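Local coordinates for enoyl-CoA hydratase carB homologue (Streptomyces cattleya, PDB 5O34), which probably acts as a crotonase-family lyase on a coenzyme A thioester during biosynthesis of the antibiotic thienamycin, at residues R91-Y96 with K140-A145. Residues are numbered along the deposited sequence; the frame is centred on the assembly and turned at random.
Sequences RCVVLY and KPVIAA
Val-93 and Leu-95 hydrogen-bond to strand 142-146 in a buried parallel pairing at the middle of the six-stranded sheet. The ladder zigzags: Val-93 N donates to Pro-141 O, Ile-143 N to Val-93 O, Leu-95 N to Ile-143 O (2.7 Å) and Ala-145 N to Leu-95 O, so Val-93 and Leu-95 each spend both N-H and C=O on this strand. Pro-141 CD lies against Arg-91 O at 3.3 Å, where another residue's N-H could point, and the ladder therefore begins at the proline's carbonyl. Val-94 turns its backbone the other way and bonds to Ala-56 and Ala-58 of strand 55-59. The chain between the paired strands runs through helix 120-137, a beta-alpha-beta crossover, as expected of the crotonase fold. Beta-branched residues suit these extended backbones. Val-93 and Val-142 lie side by side, each with CG1 anti to its backbone N, so that the two CG1 methyls meet at 4.2 Å; with Leu-95 they form an apolar face under helix 71-86. On the other face, Ile-143 CD1 reaches back to Cys-92 SG (3.7 Å), and both side chains pack against Ile-240 of helix 229-242. The small Ala-145 leaves room for Tyr-96: Ala-145 CB lies at the edge of the Tyr-96 ring, near its plane, 3.7 Å from CD1.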
loop_
_atom_site.group_PDB
_atom_site.type_symbol
_atom_site.label_atom_id
_atom_site.label_comp_id
_atom_site.label_asym_id
_atom_site.label_seq_id
_atom_site.Cartn_x
_atom_site.Cartn_y
_atom_site.Cartn_z
ATOM N N ARG A 91 -3.634 28.161 7.486
ATOM C CA ARG A 91 -2.717 27.405 6.631
ATOM C C ARG A 91 -2.563 25.947 7.080
ATOM O O ARG A 91 -2.221 25.093 6.260
ATOM C CB ARG A 91 -1.369 28.113 6.472
ATOM C CG ARG A 91 -1.423 29.192 5.388
ATOM C CD ARG A 91 -0.127 29.981 5.203
ATOM N NE ARG A 91 0.389 30.552 6.449
ATOM C CZ ARG A 91 -0.118 31.609 7.077
ATOM N NH1 ARG A 91 -1.194 32.225 6.598
ATOM N NH2 ARG A 91 0.433 32.047 8.199
ATOM N N CYS A 92 -2.873 25.656 8.359
ATOM C CA CYS A 92 -2.839 24.308 8.924
ATOM C C CYS A 92 -3.915 24.129 9.983
ATOM O O CYS A 92 -4.213 25.066 10.721
ATOM C CB CYS A 92 -1.456 23.957 9.468
ATOM S SG CYS A 92 -1.166 22.171 9.659
ATOM N N VAL A 93 -4.485 22.912 10.060
ATOM C CA VAL A 93 -5.536 22.521 11.013
ATOM C C VAL A 93 -5.005 21.415 11.939
ATOM O O VAL A 93 -4.348 20.488 11.466
ATOM C CB VAL A 93 -6.816 22.036 10.278
ATOM C CG1 VAL A 93 -7.940 21.723 11.252
ATOM C CG2 VAL A 93 -7.274 23.034 9.215
ATOM N N VAL A 94 -5.303 21.510 13.253
ATOM C CA VAL A 94 -4.933 20.509 14.244
ATOM C C VAL A 94 -6.214 20.016 14.917
ATOM O O VAL A 94 -6.890 20.793 15.591
ATOM C CB VAL A 94 -3.878 21.010 15.282
ATOM C CG1 VAL A 94 -3.554 19.934 16.326
ATOM C CG2 VAL A 94 -2.603 21.480 14.594
ATOM N N LEU A 95 -6.554 18.736 14.704
ATOM C CA LEU A 95 -7.679 18.048 15.326
ATOM C C LEU A 95 -7.129 17.399 16.582
ATOM O O LEU A 95 -6.151 16.648 16.516
ATOM C CB LEU A 95 -8.265 16.982 14.396
ATOM C CG LEU A 95 -9.584 17.307 13.712
ATOM C CD1 LEU A 95 -9.999 16.165 12.803
ATOM C CD2 LEU A 95 -10.690 17.603 14.734
ATOM N N TYR A 96 -7.725 17.723 17.730
ATOM C CA TYR A 96 -7.239 17.276 19.026
ATOM C C TYR A 96 -8.370 16.772 19.914
ATOM O O TYR A 96 -9.413 17.424 20.035
ATOM C CB TYR A 96 -6.462 18.447 19.649
ATOM C CG TYR A 96 -5.874 18.237 21.022
ATOM C CD1 TYR A 96 -4.874 17.295 21.236
ATOM C CD2 TYR A 96 -6.213 19.077 22.077
ATOM C CE1 TYR A 96 -4.297 17.127 22.493
ATOM C CE2 TYR A 96 -5.632 18.933 23.333
ATOM C CZ TYR A 96 -4.673 17.956 23.538
ATOM O OH TYR A 96 -4.107 17.798 24.780
ATOM N N LYS A 140 -6.365 22.484 2.866
ATOM C CA LYS A 140 -5.502 22.671 4.037
ATOM C C LYS A 140 -5.073 21.336 4.673
ATOM O O LYS A 140 -5.937 20.479 4.898
ATOM C CB LYS A 140 -6.218 23.526 5.121
ATOM C CG LYS A 140 -7.041 24.723 4.620
ATOM C CD LYS A 140 -6.162 25.871 4.133
ATOM C CE LYS A 140 -6.957 26.914 3.397
ATOM N NZ LYS A 140 -7.384 27.995 4.309
ATOM N N PRO A 141 -3.783 21.173 5.068
ATOM C CA PRO A 141 -3.382 19.939 5.762
ATOM C C PRO A 141 -4.009 19.877 7.147
ATOM O O PRO A 141 -4.215 20.907 7.788
ATOM C CB PRO A 141 -1.855 20.054 5.868
ATOM C CG PRO A 141 -1.479 21.107 4.924
ATOM C CD PRO A 141 -2.626 22.069 4.897
ATOM N N VAL A 142 -4.335 18.663 7.587
ATOM C CA VAL A 142 -4.971 18.413 8.877
ATOM C C VAL A 142 -4.090 17.459 9.678
ATOM O O VAL A 142 -3.715 16.401 9.176
ATOM C CB VAL A 142 -6.421 17.868 8.713
ATOM C CG1 VAL A 142 -7.147 17.810 10.053
ATOM C CG2 VAL A 142 -7.219 18.697 7.706
ATOM N N ILE A 143 -3.777 17.832 10.928
ATOM C CA ILE A 143 -2.979 17.020 11.847
ATOM C C ILE A 143 -3.895 16.468 12.917
ATOM O O ILE A 143 -4.575 17.239 13.566
ATOM C CB ILE A 143 -1.808 17.821 12.485
ATOM C CG1 ILE A 143 -0.835 18.357 11.423
ATOM C CG2 ILE A 143 -1.070 16.993 13.560
ATOM C CD1 ILE A 143 0.061 19.477 11.937
ATOM N N ALA A 144 -3.904 15.149 13.122
ATOM C CA ALA A 144 -4.675 14.536 14.196
ATOM C C ALA A 144 -3.704 14.266 15.361
ATOM O O ALA A 144 -2.622 13.724 15.140
ATOM C CB ALA A 144 -5.321 13.246 13.722
ATOM N N ALA A 145 -4.056 14.725 16.573
ATOM C CA ALA A 145 -3.241 14.554 17.784
ATOM C C ALA A 145 -4.001 13.643 18.748
ATOM O O ALA A 145 -5.047 14.018 19.279
ATOM C CB ALA A 145 -2.936 15.903 18.411
#